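Local coordinates for protein transcriptional repressor pagR (Bacillus anthracis, PDB 2ZKZ) that represses transcription of the pagA and atxA genes as a dimeric, DNA-binding helix-turn-helix regulator of the ArsR family, at residues P27-E35 with Q46-P54. Sequence-based numbering, arbitrary orientation.
Sequences PMRLKIVNE and QIIQILKLP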
loop_
_atom_site.group_PDB
_atom_site.type_symbol
_atom_site.label_atom_id
_atom_site.label_comp_id
_atom_site.label_asym_id
_atom_site.label_seq_id
_atom_site.Cartn_x
_atom_site.Cartn_y
_atom_site.Cartn_z
ATOM N N PRO A 27 2.579 5.469 -9.002
ATOM C CA PRO A 27 3.915 5.179 -9.533
ATOM C C PRO A 27 5.011 6.180 -9.166
ATOM O O PRO A 27 6.064 5.802 -8.653
ATOM C CB PRO A 27 3.676 5.121 -11.042
ATOM C CG PRO A 27 2.310 4.545 -11.119
ATOM C CD PRO A 27 1.559 5.318 -10.056
HETATM N N MSE A 28 4.768 7.455 -9.433
HETATM C CA MSE A 28 5.766 8.476 -9.140
HETATM C C MSE A 28 5.965 8.683 -7.641
HETATM O O MSE A 28 7.045 9.082 -7.203
HETATM C CB MSE A 28 5.393 9.786 -9.833
HETATM C CG MSE A 28 5.558 9.725 -11.355
HETATM SE SE MSE A 28 7.347 9.165 -11.910
HETATM C CE MSE A 28 6.983 7.296 -12.274
ATOM N N ARG A 29 4.934 8.405 -6.848
ATOM C CA ARG A 29 5.077 8.533 -5.409
ATOM C C ARG A 29 5.951 7.394 -4.903
ATOM O O ARG A 29 6.762 7.579 -3.996
ATOM C CB ARG A 29 3.714 8.514 -4.714
ATOM C CG ARG A 29 2.884 9.744 -5.038
ATOM C CD ARG A 29 1.619 9.793 -4.227
ATOM N NE ARG A 29 0.745 10.870 -4.682
ATOM C CZ ARG A 29 -0.438 11.136 -4.150
ATOM N NH1 ARG A 29 -0.887 10.404 -3.137
ATOM N NH2 ARG A 29 -1.180 12.114 -4.645
ATOM N N LEU A 30 5.798 6.210 -5.484
ATOM C CA LEU A 30 6.641 5.100 -5.058
ATOM C C LEU A 30 8.088 5.414 -5.453
ATOM O O LEU A 30 9.019 5.070 -4.731
ATOM C CB LEU A 30 6.169 3.782 -5.686
ATOM C CG LEU A 30 4.841 3.253 -5.120
ATOM C CD1 LEU A 30 4.394 2.001 -5.885
ATOM C CD2 LEU A 30 5.016 2.938 -3.634
ATOM N N LYS A 31 8.271 6.071 -6.596
ATOM C CA LYS A 31 9.608 6.449 -7.046
ATOM C C LYS A 31 10.233 7.404 -6.039
ATOM O O LYS A 31 11.396 7.264 -5.679
ATOM C CB LYS A 31 9.560 7.160 -8.396
ATOM C CG LYS A 31 9.492 6.255 -9.600
ATOM C CD LYS A 31 10.215 6.900 -10.784
ATOM C CE LYS A 31 11.690 7.124 -10.450
ATOM N NZ LYS A 31 12.487 7.633 -11.603
ATOM N N ILE A 32 9.457 8.393 -5.612
ATOM C CA ILE A 32 9.940 9.371 -4.645
ATOM C C ILE A 32 10.373 8.671 -3.360
ATOM O O ILE A 32 11.463 8.920 -2.846
ATOM C CB ILE A 32 8.849 10.424 -4.336
ATOM C CG1 ILE A 32 8.598 11.276 -5.581
ATOM C CG2 ILE A 32 9.259 11.285 -3.144
ATOM C CD1 ILE A 32 7.459 12.297 -5.437
ATOM N N VAL A 33 9.530 7.784 -2.843
ATOM C CA VAL A 33 9.879 7.072 -1.617
ATOM C C VAL A 33 11.144 6.237 -1.800
ATOM O O VAL A 33 12.015 6.212 -0.923
ATOM C CB VAL A 33 8.726 6.153 -1.149
ATOM C CG1 VAL A 33 9.161 5.358 0.078
ATOM C CG2 VAL A 33 7.501 6.990 -0.831
ATOM N N ASN A 34 11.246 5.543 -2.929
ATOM C CA ASN A 34 12.429 4.726 -3.199
ATOM C C ASN A 34 13.690 5.607 -3.193
ATOM O O ASN A 34 14.715 5.247 -2.616
ATOM C CB ASN A 34 12.303 4.039 -4.561
ATOM C CG ASN A 34 13.383 2.995 -4.782
ATOM O OD1 ASN A 34 14.090 3.014 -5.792
ATOM N ND2 ASN A 34 13.516 2.078 -3.834
ATOM N N GLU A 35 13.604 6.766 -3.838
ATOM C CA GLU A 35 14.740 7.685 -3.897
ATOM C C GLU A 35 15.155 8.180 -2.511
ATOM O O GLU A 35 16.348 8.287 -2.215
ATOM C CB GLU A 35 14.411 8.881 -4.791
ATOM C CG GLU A 35 14.313 8.563 -6.271
ATOM C CD GLU A 35 15.586 7.958 -6.837
ATOM O OE1 GLU A 35 16.691 8.377 -6.431
ATOM O OE2 GLU A 35 15.482 7.072 -7.707
ATOM N N GLN A 46 16.244 18.434 -6.072
ATOM C CA GLN A 46 16.907 17.152 -6.280
ATOM C C GLN A 46 15.889 16.115 -6.752
ATOM O O GLN A 46 16.198 15.252 -7.571
ATOM C CB GLN A 46 17.552 16.668 -4.983
ATOM C CG GLN A 46 18.765 17.478 -4.546
ATOM C CD GLN A 46 19.248 17.087 -3.169
ATOM O OE1 GLN A 46 18.529 17.244 -2.184
ATOM N NE2 GLN A 46 20.471 16.570 -3.092
ATOM N N ILE A 47 14.674 16.206 -6.225
ATOM C CA ILE A 47 13.608 15.281 -6.590
ATOM C C ILE A 47 13.129 15.545 -8.016
ATOM O O ILE A 47 12.933 14.620 -8.799
ATOM C CB ILE A 47 12.413 15.408 -5.612
ATOM C CG1 ILE A 47 12.838 14.924 -4.220
ATOM C CG2 ILE A 47 11.227 14.601 -6.132
ATOM C CD1 ILE A 47 11.802 15.141 -3.123
ATOM N N ILE A 48 12.936 16.816 -8.348
ATOM C CA ILE A 48 12.498 17.183 -9.689
ATOM C C ILE A 48 13.516 16.702 -10.722
ATOM O O ILE A 48 13.144 16.178 -11.770
ATOM C CB ILE A 48 12.328 18.710 -9.813
ATOM C CG1 ILE A 48 11.103 19.152 -9.009
ATOM C CG2 ILE A 48 12.204 19.116 -11.283
ATOM C CD1 ILE A 48 10.966 20.654 -8.872
ATOM N N GLN A 49 14.799 16.862 -10.415
ATOM C CA GLN A 49 15.851 16.449 -11.338
ATOM C C GLN A 49 16.005 14.931 -11.433
ATOM O O GLN A 49 16.419 14.413 -12.473
ATOM C CB GLN A 49 17.188 17.097 -10.947
ATOM C CG GLN A 49 17.114 18.625 -10.851
ATOM C CD GLN A 49 18.477 19.294 -10.804
ATOM O OE1 GLN A 49 19.349 18.908 -10.028
ATOM N NE2 GLN A 49 18.659 20.316 -11.631
ATOM N N ILE A 50 15.678 14.215 -10.358
ATOM C CA ILE A 50 15.776 12.757 -10.371
ATOM C C ILE A 50 14.608 12.142 -11.138
ATOM O O ILE A 50 14.793 11.225 -11.940
ATOM C CB ILE A 50 15.780 12.169 -8.944
ATOM C CG1 ILE A 50 17.114 12.467 -8.259
ATOM C CG2 ILE A 50 15.536 10.666 -8.996
ATOM C CD1 ILE A 50 17.210 11.912 -6.851
ATOM N N LEU A 51 13.410 12.658 -10.889
ATOM C CA LEU A 51 12.203 12.160 -11.541
ATOM C C LEU A 51 11.958 12.712 -12.944
ATOM O O LEU A 51 11.222 12.110 -13.728
ATOM C CB LEU A 51 10.984 12.439 -10.660
ATOM C CG LEU A 51 10.699 11.433 -9.539
ATOM C CD1 LEU A 51 11.961 11.121 -8.754
ATOM C CD2 LEU A 51 9.625 12.001 -8.635
ATOM N N LYS A 52 12.566 13.850 -13.261
ATOM C CA LYS A 52 12.397 14.460 -14.577
ATOM C C LYS A 52 10.929 14.811 -14.804
ATOM O O LYS A 52 10.381 14.574 -15.879
ATOM C CB LYS A 52 12.864 13.499 -15.679
ATOM C CG LYS A 52 14.300 12.993 -15.535
ATOM C CD LYS A 52 15.298 14.138 -15.528
ATOM C CE LYS A 52 16.734 13.629 -15.627
ATOM N NZ LYS A 52 17.081 12.676 -14.535
ATOM N N LEU A 53 10.296 15.376 -13.785
ATOM C CA LEU A 53 8.893 15.756 -13.879
ATOM C C LEU A 53 8.721 17.236 -13.567
ATOM O O LEU A 53 9.575 17.846 -12.928
ATOM C CB LEU A 53 8.060 14.928 -12.898
ATOM C CG LEU A 53 7.934 13.429 -13.178
ATOM C CD1 LEU A 53 7.357 12.739 -11.954
ATOM C CD2 LEU A 53 7.054 13.202 -14.400
ATOM N N PRO A 54 7.612 17.834 -14.021
ATOM C CA PRO A 54 7.357 19.255 -13.764
ATOM C C PRO A 54 7.386 19.530 -12.259
ATOM O O PRO A 54 7.050 18.650 -11.461
ATOM C CB PRO A 54 5.966 19.465 -14.357
ATOM C CG PRO A 54 5.933 18.482 -15.491
ATOM C CD PRO A 54 6.556 17.254 -14.871
#
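Leu51 enters helix 27-35 as a knob into a hole made by Met28, Lys31, Ile32 and Glu35, the centre of a largely apolar helix-helix contact in the winged-helix domain of this ArsR-family repressor. It joins helix 27-39 to helix 44-51, the first helix of the predicted helix-turn-helix, and to the turn that follows. The axes of segments 27-35 and 46-51 approach to 10.9 Å, with their N-to-C directions 118° apart.

Leu51 CD2 presses on Ile32 CG1 at 3.3 Å, tighter than ordinary van der Waals contact, the two side chains crossing at about a right angle. Ile32 CG1 lies beside its own backbone N (chi1 -67°) and also reaches Ile47 CG2 one turn back, at 4.3 Å. The helix closes with Leu51; Lys52, the first residue outside it, has positive phi and turns the chain, bringing Leu53 back against the N-terminal end of the partner helix. There Leu53 CD1 touches both CG and SE of selenomethionine Met28, each at 3.6 Å; bends at chi2 and chi3 carry the terminal CE away from this methyl. Met28 also packs on Tyr11 of the second subunit.

Toward the other end, the Glu35 carboxylate lies against the Ile50 branches, its CD 3.5 Å from Ile50 CG2 and its OE1 3.6 Å from Ile50 CD1. Leu42 of the short strand 42-43 adjoins Glu35, Ile47 and Ile50.

With no hydrogen bond between the segments, cohesion probably rests on shape fit and apolar burial, while the Glu35 charge is answered by a salt bridge from OE2 to Lys38 rather than across the contact.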